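Local coordinates for insecticidal crystal protein Cry35Ab1 (Bacillus thuringiensis, PDB 4JP0) that is one component of a binary insecticidal toxin active on western corn rootworm, whose primary target is probably the larval midgut epithelium, at residues R213-S217 against Y229-W233; I204-Y208 against E278-E282; D26-V30 against K76-S80; Y62-C67 against K193-K198. All coordinates share one frame; numbering follows the deposited sequence. Where two conformers were deposited one is given.

Interaction 1: residues R213-S217 against Y229-W233; sequences RAVGS and YTYEW
A chi1 of 64° sets Tyr231 CG between the backbone N and the carbonyl carbon, and the ring leads away from residues 213-217 while Tyr231 CB packs on Ala214 CB at 4.0 Å. Glu232, its CG beside the backbone N (chi1 -62°) and the chain extended, sends its carboxylate obliquely across Val215. Val215 CG1 comes within 4.0 Å of Glu232 OE2. One backbone hydrogen bond ties the segments: Glu232 N donates to Val215 O over 3.0 Å, and the C=O...N angle of 161° puts the donor almost in line with the carbonyl. Val215 O also receives a CA-H...O contact from Tyr231 CA at 3.1 Å. A water bridges Val215 N to Glu232 O.

The approaching backbone is shaped by a type II beta turn from Ala214 to Ser217. Ala214 O is gripped twice, by Ser217 N and Ser217 OG, the hydroxyl lying 2.7 Å from it in the carbonyl plane on a lone pair. Tyr229 CE1 packs on Ser217 CA at 3.9 Å, and the Tyr229 hydroxyl is hydrogen-bonded to that of Tyr341.

The contact joins the irregular part of strand 202-221 to strand 225-234, which pairs with strand 292-301, while Tyr231 stacks on Tyr341 of strand 327-346.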
loop_
_atom_site.group_PDB
_atom_site.type_symbol
_atom_site.label_atom_id
_atom_site.label_comp_id
_atom_site.label_asym_id
_atom_site.label_seq_id
_atom_site.Cartn_x
_atom_site.Cartn_y
_atom_site.Cartn_z
ATOM N N ARG A 213 20.380 -13.866 3.286
ATOM C CA ARG A 213 21.473 -13.946 4.244
ATOM C C ARG A 213 21.637 -12.621 4.973
ATOM O O ARG A 213 21.563 -11.573 4.363
ATOM C CB ARG A 213 22.761 -14.289 3.469
ATOM C CG ARG A 213 24.073 -13.969 4.166
ATOM C CD ARG A 213 25.312 -14.216 3.282
ATOM N NE ARG A 213 26.426 -13.343 3.654
ATOM C CZ ARG A 213 27.702 -13.583 3.359
ATOM N NH1 ARG A 213 28.036 -14.687 2.692
ATOM N NH2 ARG A 213 28.649 -12.724 3.734
ATOM N N ALA A 214 21.826 -12.662 6.286
ATOM C CA ALA A 214 22.060 -11.439 7.042
ATOM C C ALA A 214 23.538 -11.084 6.961
ATOM O O ALA A 214 24.401 -11.904 7.292
ATOM C CB ALA A 214 21.671 -11.632 8.461
ATOM N N VAL A 215 23.821 -9.864 6.534
ATOM C CA VAL A 215 25.181 -9.391 6.409
ATOM C C VAL A 215 25.829 -9.409 7.811
ATOM O O VAL A 215 25.271 -8.869 8.792
ATOM C CB VAL A 215 25.232 -7.974 5.767
ATOM C CG1 VAL A 215 26.684 -7.537 5.546
ATOM C CG2 VAL A 215 24.423 -7.909 4.436
ATOM N N GLY A 216 26.973 -10.073 7.904
ATOM C CA GLY A 216 27.755 -10.192 9.131
ATOM C C GLY A 216 27.519 -11.502 9.885
ATOM O O GLY A 216 28.266 -11.846 10.827
ATOM N N SER A 217 26.508 -12.261 9.460
ATOM C CA SER A 217 26.094 -13.451 10.195
ATOM C C SER A 217 26.868 -14.746 9.899
ATOM O O SER A 217 26.626 -15.757 10.548
ATOM C CB SER A 217 24.583 -13.701 9.980
ATOM O OG SER A 217 24.346 -14.260 8.694
ATOM N N TYR A 229 29.012 -11.797 17.697
ATOM C CA TYR A 229 29.013 -11.210 16.374
ATOM C C TYR A 229 27.863 -10.227 16.206
ATOM O O TYR A 229 26.994 -10.088 17.077
ATOM C CB TYR A 229 28.955 -12.301 15.295
ATOM C CG TYR A 229 27.627 -13.019 15.181
ATOM C CD1 TYR A 229 26.698 -12.666 14.189
ATOM C CD2 TYR A 229 27.296 -14.058 16.041
ATOM C CE1 TYR A 229 25.488 -13.321 14.079
ATOM C CE2 TYR A 229 26.066 -14.722 15.934
ATOM C CZ TYR A 229 25.170 -14.347 14.952
ATOM O OH TYR A 229 23.959 -15.012 14.821
ATOM N N THR A 230 27.869 -9.538 15.080
ATOM C CA THR A 230 26.814 -8.595 14.800
ATOM C C THR A 230 26.353 -8.768 13.357
ATOM O O THR A 230 27.154 -9.012 12.453
ATOM C CB THR A 230 27.335 -7.166 15.047
ATOM O OG1 THR A 230 26.284 -6.224 14.854
ATOM C CG2 THR A 230 28.357 -6.777 13.996
ATOM N N TYR A 231 25.050 -8.699 13.154
ATOM C CA TYR A 231 24.522 -8.748 11.798
ATOM C C TYR A 231 23.718 -7.486 11.620
ATOM O O TYR A 231 23.347 -6.848 12.600
ATOM C CB TYR A 231 23.670 -9.994 11.524
ATOM C CG TYR A 231 22.406 -10.087 12.330
ATOM C CD1 TYR A 231 21.228 -9.501 11.877
ATOM C CD2 TYR A 231 22.372 -10.771 13.538
ATOM C CE1 TYR A 231 20.079 -9.584 12.598
ATOM C CE2 TYR A 231 21.202 -10.865 14.270
ATOM C CZ TYR A 231 20.060 -10.268 13.788
ATOM O OH TYR A 231 18.877 -10.324 14.478
ATOM N N GLU A 232 23.476 -7.124 10.370
ATOM C CA GLU A 232 22.727 -5.931 10.026
ATOM C C GLU A 232 21.285 -6.236 9.642
ATOM O O GLU A 232 20.992 -7.283 9.087
ATOM C CB GLU A 232 23.399 -5.274 8.834
ATOM C CG GLU A 232 24.825 -4.824 9.119
ATOM C CD GLU A 232 25.531 -4.365 7.857
ATOM O OE1 GLU A 232 24.819 -4.085 6.844
ATOM O OE2 GLU A 232 26.781 -4.284 7.878
ATOM N N TRP A 233 20.388 -5.311 9.926
ATOM C CA TRP A 233 19.011 -5.458 9.484
ATOM C C TRP A 233 18.436 -4.067 9.363
ATOM O O TRP A 233 19.141 -3.081 9.611
ATOM C CB TRP A 233 18.202 -6.327 10.435
ATOM C CG TRP A 233 18.112 -5.788 11.843
ATOM C CD1 TRP A 233 19.043 -5.898 12.842
ATOM C CD2 TRP A 233 17.004 -5.093 12.404
ATOM N NE1 TRP A 233 18.580 -5.292 13.987
ATOM C CE2 TRP A 233 17.327 -4.784 13.739
ATOM C CE3 TRP A 233 15.774 -4.670 11.897
ATOM C CZ2 TRP A 233 16.460 -4.089 14.575
ATOM C CZ3 TRP A 233 14.911 -3.984 12.720
ATOM C CH2 TRP A 233 15.255 -3.691 14.046
HETATM O O HOH W 1 21.504 -8.023 6.402
HETATM O O HOH W 2 25.105 -17.128 12.442
#

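Interaction 2: residues I204-Y208 against E278-E282; sequences ILKKY and ELKIE
Leu279 lays its CD1 against the isobutyl end of Leu205, 3.6 Å from Leu205 CD2, the two side chains crossing at about a right angle. Its other methyl, Leu279 CD2, rests on the strand backbone at 3.6 Å from Leu205 O, so the two methyls of Leu279 touch the side chain and the carbonyl of Leu205.

Two residues on, Lys207 reaches from the same side of the strand. Its CG stands anti to the backbone N (chi1 -165°), and a bend at chi3 of 78° turns the otherwise extended chain toward the end of the helix. Lys207 NZ donates to Leu279 O over 2.9 Å, lying in the carbonyl plane at a C=O...N angle of 155°. Lys280 O is also close, 2.8 Å from Lys207 NZ. The ammonium therefore sits beside backbone oxygens where the chain leaves the helix, Lys280 having positive phi; the partial negative charge there would probably help to stabilise it. The aliphatic part of Lys207 is used as well: its CD meets Ile281 CG1 at 3.6 Å, the two side chains running antiparallel alongside one another.

The result is a buried helix-on-sheet contact, in which the end of helix 272-279 packs on strand 202-221, itself flanked in the antiparallel sheet by strands 174-182 and 307-323.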
loop_
_atom_site.group_PDB
_atom_site.type_symbol
_atom_site.label_atom_id
_atom_site.label_comp_id
_atom_site.label_asym_id
_atom_site.label_seq_id
_atom_site.Cartn_x
_atom_site.Cartn_y
_atom_site.Cartn_z
ATOM N N ILE A 204 -0.417 -0.223 -9.321
ATOM C CA ILE A 204 -0.323 -1.508 -8.653
ATOM C C ILE A 204 0.752 -1.446 -7.574
ATOM O O ILE A 204 1.912 -1.097 -7.831
ATOM C CB ILE A 204 0.047 -2.603 -9.671
ATOM C CG1 ILE A 204 -1.043 -2.726 -10.717
ATOM C CG2 ILE A 204 0.194 -3.995 -8.993
ATOM C CD1 ILE A 204 -0.588 -3.554 -11.965
ATOM N N LEU A 205 0.352 -1.747 -6.354
ATOM C CA LEU A 205 1.291 -1.798 -5.222
ATOM C C LEU A 205 1.397 -3.292 -4.786
ATOM O O LEU A 205 0.403 -3.951 -4.434
ATOM C CB LEU A 205 0.797 -0.874 -4.099
ATOM C CG LEU A 205 1.565 -0.853 -2.779
ATOM C CD1 LEU A 205 3.064 -0.592 -2.993
ATOM C CD2 LEU A 205 0.944 0.172 -1.801
ATOM N N LYS A 206 2.617 -3.821 -4.855
ATOM C CA LYS A 206 2.871 -5.213 -4.566
ATOM C C LYS A 206 3.711 -5.310 -3.331
ATOM O O LYS A 206 4.530 -4.407 -3.052
ATOM C CB LYS A 206 3.726 -5.808 -5.680
ATOM C CG LYS A 206 3.187 -5.648 -7.068
ATOM C CD LYS A 206 3.990 -6.531 -8.018
ATOM C CE LYS A 206 3.631 -6.266 -9.461
ATOM N NZ LYS A 206 4.307 -7.178 -10.392
ATOM N N LYS A 207 3.516 -6.411 -2.614
ATOM C CA LYS A 207 4.371 -6.771 -1.472
ATOM C C LYS A 207 4.959 -8.164 -1.673
ATOM O O LYS A 207 4.213 -9.152 -1.696
ATOM C CB LYS A 207 3.629 -6.745 -0.130
ATOM C CG LYS A 207 4.620 -6.762 1.040
ATOM C CD LYS A 207 3.972 -6.923 2.446
ATOM C CE LYS A 207 3.569 -8.374 2.732
ATOM N NZ LYS A 207 2.988 -8.542 4.109
ATOM N N TYR A 208 6.283 -8.238 -1.837
ATOM C CA TYR A 208 6.985 -9.500 -1.954
ATOM C C TYR A 208 7.722 -9.772 -0.675
ATOM O O TYR A 208 8.174 -8.834 0.009
ATOM C CB TYR A 208 8.042 -9.433 -3.045
ATOM C CG TYR A 208 7.503 -9.328 -4.458
ATOM C CD1 TYR A 208 7.443 -8.100 -5.130
ATOM C CD2 TYR A 208 7.055 -10.449 -5.131
ATOM C CE1 TYR A 208 6.928 -8.022 -6.445
ATOM C CE2 TYR A 208 6.567 -10.356 -6.434
ATOM C CZ TYR A 208 6.508 -9.143 -7.077
ATOM O OH TYR A 208 6.015 -9.079 -8.391
ATOM N N GLU A 278 -5.083 -5.917 2.312
ATOM C CA GLU A 278 -4.683 -6.464 1.021
ATOM C C GLU A 278 -3.175 -6.667 0.897
ATOM O O GLU A 278 -2.707 -7.537 0.150
ATOM C CB GLU A 278 -5.275 -5.621 -0.138
ATOM C CG GLU A 278 -6.813 -5.653 -0.140
ATOM C CD GLU A 278 -7.453 -4.821 -1.251
ATOM O OE1 GLU A 278 -6.740 -4.405 -2.182
ATOM O OE2 GLU A 278 -8.699 -4.570 -1.200
ATOM N N LEU A 279 -2.393 -5.906 1.643
ATOM C CA LEU A 279 -0.955 -6.151 1.632
ATOM C C LEU A 279 -0.476 -6.926 2.843
ATOM O O LEU A 279 0.672 -7.375 2.872
ATOM C CB LEU A 279 -0.198 -4.848 1.504
ATOM C CG LEU A 279 -0.498 -4.076 0.219
ATOM C CD1 LEU A 279 0.341 -2.828 0.165
ATOM C CD2 LEU A 279 -0.230 -4.967 -1.011
ATOM N N LYS A 280 -1.368 -7.107 3.814
ATOM C CA LYS A 280 -1.038 -7.814 5.061
ATOM C C LYS A 280 0.137 -7.195 5.763
ATOM O O LYS A 280 1.108 -7.889 6.141
ATOM C CB LYS A 280 -0.795 -9.319 4.836
ATOM C CG LYS A 280 -1.802 -9.947 3.895
ATOM C CD LYS A 280 -1.316 -11.299 3.399
ATOM C CE LYS A 280 -2.485 -12.208 3.014
ATOM N NZ LYS A 280 -2.288 -13.601 3.583
ATOM N N ILE A 281 0.043 -5.889 5.962
ATOM C CA ILE A 281 1.065 -5.150 6.676
ATOM C C ILE A 281 0.405 -4.590 7.925
ATOM O O ILE A 281 -0.655 -3.986 7.848
ATOM C CB ILE A 281 1.549 -3.999 5.806
ATOM C CG1 ILE A 281 2.352 -4.524 4.614
ATOM C CG2 ILE A 281 2.408 -3.052 6.610
ATOM C CD1 ILE A 281 2.575 -3.465 3.588
ATOM N N GLU A 282 1.018 -4.826 9.074
ATOM C CA GLU A 282 0.474 -4.353 10.331
ATOM C C GLU A 282 0.695 -2.856 10.499
ATOM O O GLU A 282 1.624 -2.285 9.933
ATOM C CB GLU A 282 1.160 -5.107 11.485
ATOM C CG GLU A 282 0.733 -6.566 11.565
ATOM C CD GLU A 282 1.344 -7.328 12.726
ATOM O OE1 GLU A 282 2.275 -6.799 13.398
ATOM O OE2 GLU A 282 0.881 -8.476 12.965
#

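Interaction 3: residues D26-V30 against K76-S80; sequences DDSGV and KINVS
Val30 and Ile77 touch through their methyls, Val30 CG2 lying 3.6 Å from Ile77 CG2, with the side chains next to each other and pointing the same way. Beside this pair Val30 N donates to Ile77 O over 2.8 Å; the N-H...O angle of 173° is nearly straight, although the donor is tilted 33° from the carbonyl plane. A second backbone bond runs the other way, from Val79 N to Ser28 O at 2.9 Å. Together they frame a single antiparallel bridge, at a non-hydrogen-bonded pair, between Gly29 and Asn78, whose CA atoms are 3.7 Å apart. A water also spans Ile77 N and Val30 O. Asn78 CB leans over this close approach, 3.6 Å from Gly29 CA. Val79 chi1 of -74° places CG2 between the backbone N and the carbonyl carbon, where it touches two loop carbonyls: Val79 CG2 is 3.5 Å from Asp26 O and 3.4 Å from Ser28 O. Val79 O is buried without a hydrogen-bonding partner.

The next shell helps to position these groups. Ser28 OG donates to Gly29 O at 2.8 Å and is also hydrogen-bonded to Tyr22 N, which anchors the loop to strand 18-22. Asn78 OD1 takes a bond from Asn71 ND2.

Within the ricin B-type lectin region, the loop between strands 18-22 and 31-33 thereby adds a bridge to strand 76-80, whose antiparallel partner is strand 69-73.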
loop_
_atom_site.group_PDB
_atom_site.type_symbol
_atom_site.label_atom_id
_atom_site.label_comp_id
_atom_site.label_asym_id
_atom_site.label_seq_id
_atom_site.Cartn_x
_atom_site.Cartn_y
_atom_site.Cartn_z
ATOM N N ASP A 26 -7.606 26.301 -12.799
ATOM C CA ASP A 26 -7.320 25.084 -12.050
ATOM C C ASP A 26 -8.097 24.962 -10.715
ATOM O O ASP A 26 -8.453 23.861 -10.334
ATOM C CB ASP A 26 -5.829 24.923 -11.807
ATOM C CG ASP A 26 -5.115 24.192 -12.952
ATOM O OD1 ASP A 26 -5.697 23.968 -14.041
ATOM O OD2 ASP A 26 -3.950 23.792 -12.832
ATOM N N ASP A 27 -8.362 26.067 -10.017
ATOM C CA ASP A 27 -9.073 25.975 -8.721
ATOM C C ASP A 27 -10.561 26.247 -8.825
ATOM O O ASP A 27 -11.220 26.695 -7.855
ATOM C CB ASP A 27 -8.498 26.984 -7.748
ATOM C CG ASP A 27 -7.026 26.786 -7.542
ATOM O OD1 ASP A 27 -6.665 25.674 -7.110
ATOM O OD2 ASP A 27 -6.168 27.665 -7.815
ATOM N N SER A 28 -11.075 26.006 -10.013
ATOM C CA SER A 28 -12.470 26.254 -10.325
ATOM C C SER A 28 -13.468 25.775 -9.299
ATOM O O SER A 28 -13.360 24.645 -8.780
ATOM C CB SER A 28 -12.812 25.510 -11.622
ATOM O OG SER A 28 -14.110 25.861 -12.063
ATOM N N GLY A 29 -14.502 26.597 -9.082
ATOM C CA GLY A 29 -15.672 26.153 -8.343
ATOM C C GLY A 29 -16.436 25.181 -9.228
ATOM O O GLY A 29 -16.238 25.137 -10.447
ATOM N N VAL A 30 -17.322 24.397 -8.625
ATOM C CA VAL A 30 -18.199 23.494 -9.352
ATOM C C VAL A 30 -19.567 24.168 -9.486
ATOM O O VAL A 30 -20.117 24.662 -8.507
ATOM C CB VAL A 30 -18.375 22.169 -8.602
ATOM C CG1 VAL A 30 -19.335 21.240 -9.383
ATOM C CG2 VAL A 30 -17.031 21.500 -8.418
ATOM N N LYS A 76 -19.885 25.507 -0.273
ATOM C CA LYS A 76 -19.727 25.582 -1.721
ATOM C C LYS A 76 -18.741 24.503 -2.108
ATOM O O LYS A 76 -17.999 24.023 -1.246
ATOM C CB LYS A 76 -19.203 26.964 -2.113
ATOM C CG LYS A 76 -20.173 28.086 -1.752
ATOM C CD LYS A 76 -19.530 29.461 -1.720
ATOM C CE LYS A 76 -18.845 29.808 -0.404
ATOM N NZ LYS A 76 -19.793 30.153 0.690
ATOM N N ILE A 77 -18.715 24.112 -3.385
ATOM C CA ILE A 77 -17.800 23.082 -3.816
ATOM C C ILE A 77 -16.879 23.677 -4.857
ATOM O O ILE A 77 -17.340 24.364 -5.782
ATOM C CB ILE A 77 -18.531 21.893 -4.519
ATOM C CG1 ILE A 77 -19.660 21.310 -3.659
ATOM C CG2 ILE A 77 -17.497 20.849 -4.866
ATOM C CD1 ILE A 77 -19.230 20.984 -2.262
ATOM N N ASN A 78 -15.591 23.417 -4.712
ATOM C CA ASN A 78 -14.648 23.729 -5.747
ATOM C C ASN A 78 -13.751 22.513 -5.911
ATOM O O ASN A 78 -14.015 21.470 -5.298
ATOM C CB ASN A 78 -13.835 25.018 -5.408
ATOM C CG ASN A 78 -12.847 24.793 -4.304
ATOM O OD1 ASN A 78 -12.832 23.736 -3.684
ATOM N ND2 ASN A 78 -11.984 25.782 -4.057
ATOM N N VAL A 79 -12.765 22.579 -6.809
ATOM C CA VAL A 79 -11.814 21.479 -6.871
ATOM C C VAL A 79 -10.503 21.949 -6.274
ATOM O O VAL A 79 -10.050 23.084 -6.562
ATOM C CB VAL A 79 -11.610 20.887 -8.295
ATOM C CG1 VAL A 79 -12.808 20.050 -8.716
ATOM C CG2 VAL A 79 -11.268 22.021 -9.373
ATOM N N SER A 80 -9.914 21.104 -5.415
ATOM C CA SER A 80 -8.643 21.451 -4.786
ATOM C C SER A 80 -7.714 20.247 -4.798
ATOM O O SER A 80 -8.144 19.106 -4.986
ATOM C CB SER A 80 -8.839 21.866 -3.315
ATOM O OG SER A 80 -9.746 22.937 -3.155
HETATM O O HOH W 3 -20.361 25.062 -5.572
#

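Interaction 4: residues Y62-C67 against K193-K198; sequences YAANNC and KNTQIK
A loop of the ricin B-type lectin region, between strands 56-61 and 69-73, packs on the short helix 193-199 in the toxin region. At its centre is Ile197, whose CG2 lies 3.5 Å from Cys67 SG and 3.9 Å from Ala63 CB. With CG anti to the backbone N (chi1 -177°), the Tyr62 ring is carried across to Ile197 and Lys198, where Tyr62 CE1 comes 4.0 Å from Ile197 CG2 and the hydroxyl lies near Lys198 CG. A water at the ring's edge and in its plane contacts Tyr62 OH and donates to Ile197 O.

The aliphatic chain of Lys193 runs past Asn66, with Lys193 CD 3.3 Å from Asn66 O. Asn194 lays its amide against the Ala63 backbone, with Asn194 OD1 3.3 Å from Ala63 C.

Water mediates much of the polar contact. One molecule accepts from both Asn66 N and Asn194 ND2, each at 2.9 Å; a second joins Asn66 OD1 to Lys193 N, and a third joins Cys67 O to Lys193 NZ. The loop is braced from within by Cys67 N bonding to Ala64 O, and from behind by Asn65, whose OD1 bonds to Thr21 and Ser61.

An apolar centre with a largely water-bridged polar margin thus joins a lectin-like region of the ricin B type, a family built on the beta-trefoil fold, to the insecticidal toxin (P42) region of this Toxin_10 family member.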
loop_
_atom_site.group_PDB
_atom_site.type_symbol
_atom_site.label_atom_id
_atom_site.label_comp_id
_atom_site.label_asym_id
_atom_site.label_seq_id
_atom_site.Cartn_x
_atom_site.Cartn_y
_atom_site.Cartn_z
ATOM N N TYR A 62 -11.794 14.724 -14.023
ATOM C CA TYR A 62 -11.111 13.763 -14.886
ATOM C C TYR A 62 -10.271 14.427 -15.951
ATOM O O TYR A 62 -10.797 14.914 -16.933
ATOM C CB TYR A 62 -12.117 12.781 -15.503
ATOM C CG TYR A 62 -11.472 11.708 -16.364
ATOM C CD1 TYR A 62 -10.777 10.660 -15.785
ATOM C CD2 TYR A 62 -11.542 11.767 -17.750
ATOM C CE1 TYR A 62 -10.187 9.670 -16.573
ATOM C CE2 TYR A 62 -10.970 10.803 -18.534
ATOM C CZ TYR A 62 -10.276 9.768 -17.957
ATOM O OH TYR A 62 -9.730 8.776 -18.744
ATOM N N ALA A 63 -8.956 14.477 -15.726
ATOM C CA ALA A 63 -8.014 15.061 -16.679
ATOM C C ALA A 63 -8.372 16.514 -16.975
ATOM O O ALA A 63 -8.217 17.005 -18.117
ATOM C CB ALA A 63 -7.992 14.274 -17.970
ATOM N N ALA A 64 -8.896 17.183 -15.952
ATOM C CA ALA A 64 -9.111 18.615 -16.020
ATOM C C ALA A 64 -8.732 19.197 -14.660
ATOM O O ALA A 64 -8.726 18.469 -13.667
ATOM C CB ALA A 64 -10.536 18.927 -16.329
ATOM N N ASN A 65 -8.448 20.492 -14.616
ATOM C CA ASN A 65 -8.051 21.159 -13.358
ATOM C C ASN A 65 -6.957 20.411 -12.618
ATOM O O ASN A 65 -6.963 20.362 -11.400
ATOM C CB ASN A 65 -9.277 21.330 -12.429
ATOM C CG ASN A 65 -10.521 21.781 -13.178
ATOM O OD1 ASN A 65 -11.446 20.992 -13.407
ATOM N ND2 ASN A 65 -10.558 23.064 -13.540
ATOM N N ASN A 66 -6.002 19.855 -13.360
ATOM C CA ASN A 66 -4.891 19.117 -12.748
ATOM C C ASN A 66 -5.345 17.957 -11.859
ATOM O O ASN A 66 -4.644 17.567 -10.892
ATOM C CB ASN A 66 -3.936 20.091 -11.993
ATOM C CG ASN A 66 -2.524 19.557 -11.874
ATOM O OD1 ASN A 66 -2.007 18.898 -12.786
ATOM N ND2 ASN A 66 -1.897 19.810 -10.732
ATOM N N CYS A 67 -6.504 17.381 -12.195
ATOM C CA CYS A 67 -7.039 16.254 -11.453
ATOM C C CYS A 67 -7.215 16.607 -9.979
ATOM O O CYS A 67 -6.975 15.787 -9.122
ATOM C CB CYS A 67 -6.162 14.998 -11.615
ATOM S SG CYS A 67 -6.207 14.388 -13.313
ATOM N N LYS A 193 -0.410 15.008 -14.343
ATOM C CA LYS A 193 -1.556 14.451 -13.665
ATOM C C LYS A 193 -2.645 14.066 -14.664
ATOM O O LYS A 193 -3.300 13.053 -14.503
ATOM C CB LYS A 193 -2.071 15.443 -12.613
ATOM C CG LYS A 193 -1.341 15.280 -11.238
ATOM C CD LYS A 193 -1.663 16.370 -10.270
ATOM C CE LYS A 193 -0.926 16.120 -8.923
ATOM N NZ LYS A 193 -1.563 15.000 -8.238
ATOM N N ASN A 194 -2.859 14.883 -15.682
ATOM C CA ASN A 194 -3.940 14.587 -16.621
ATOM C C ASN A 194 -3.639 13.340 -17.415
ATOM O O ASN A 194 -4.514 12.513 -17.618
ATOM C CB ASN A 194 -4.281 15.798 -17.523
ATOM C CG ASN A 194 -4.875 16.965 -16.727
ATOM O OD1 ASN A 194 -5.365 16.770 -15.617
ATOM N ND2 ASN A 194 -4.779 18.198 -17.264
ATOM N N THR A 195 -2.382 13.172 -17.815
ATOM C CA THR A 195 -2.005 11.997 -18.558
ATOM C C THR A 195 -2.042 10.766 -17.653
ATOM O O THR A 195 -2.418 9.674 -18.083
ATOM C CB THR A 195 -0.606 12.151 -19.136
ATOM O OG1 THR A 195 -0.578 13.314 -19.975
ATOM C CG2 THR A 195 -0.322 11.011 -20.105
ATOM N N GLN A 196 -1.642 10.973 -16.402
ATOM C CA GLN A 196 -1.705 9.949 -15.380
ATOM C C GLN A 196 -3.104 9.314 -15.219
ATOM O O GLN A 196 -3.278 8.087 -15.273
ATOM C CB GLN A 196 -1.255 10.557 -14.039
ATOM C CG GLN A 196 -1.115 9.525 -12.940
ATOM C CD GLN A 196 -0.868 10.135 -11.586
ATOM O OE1 GLN A 196 -1.606 11.030 -11.176
ATOM N NE2 GLN A 196 0.169 9.654 -10.876
ATOM N N ILE A 197 -4.104 10.145 -14.994
ATOM C CA ILE A 197 -5.429 9.600 -14.794
ATOM C C ILE A 197 -6.007 8.936 -16.072
ATOM O O ILE A 197 -6.851 8.064 -15.976
ATOM C CB ILE A 197 -6.392 10.665 -14.214
ATOM C CG1 ILE A 197 -7.557 9.961 -13.499
ATOM C CG2 ILE A 197 -6.900 11.595 -15.331
ATOM C CD1 ILE A 197 -8.301 10.860 -12.525
ATOM N N LYS A 198 -5.579 9.384 -17.253
ATOM C CA LYS A 198 -6.080 8.825 -18.496
ATOM C C LYS A 198 -5.458 7.492 -18.852
ATOM O O LYS A 198 -6.102 6.670 -19.521
ATOM C CB LYS A 198 -5.857 9.822 -19.655
ATOM C CG LYS A 198 -6.888 10.895 -19.629
ATOM C CD LYS A 198 -6.562 12.062 -20.556
ATOM C CE LYS A 198 -6.743 11.731 -21.993
ATOM N NZ LYS A 198 -5.873 12.633 -22.826
HETATM O O HOH W 4 -8.613 6.399 -17.357
HETATM O O HOH W 5 -5.410 20.739 -16.079
HETATM O O HOH W 6 0.579 17.814 -13.305
HETATM O O HOH W 7 -4.338 13.920 -9.048
#

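The four contacts are spread along an elongated chain. Interactions 3 and 4 lie close together, centres 15 Å apart, and touch mainly through Asn65: its CB is 3.4 Å from Asp26 O and 3.7 Å from Val79 CG2. One loop, 62-67, thus meets the 26-30 and 76-80 contact as well as the helix of the toxin region. That helix is followed in the chain by strand 202-221, which serves interactions 2 and 1 in turn; the centre of interaction 2 is about 26 Å from those of both 4 and 1. Interactions 1 and 3 are the most distant pair, with centres about 54 Å apart on opposite sides of the chain's centre.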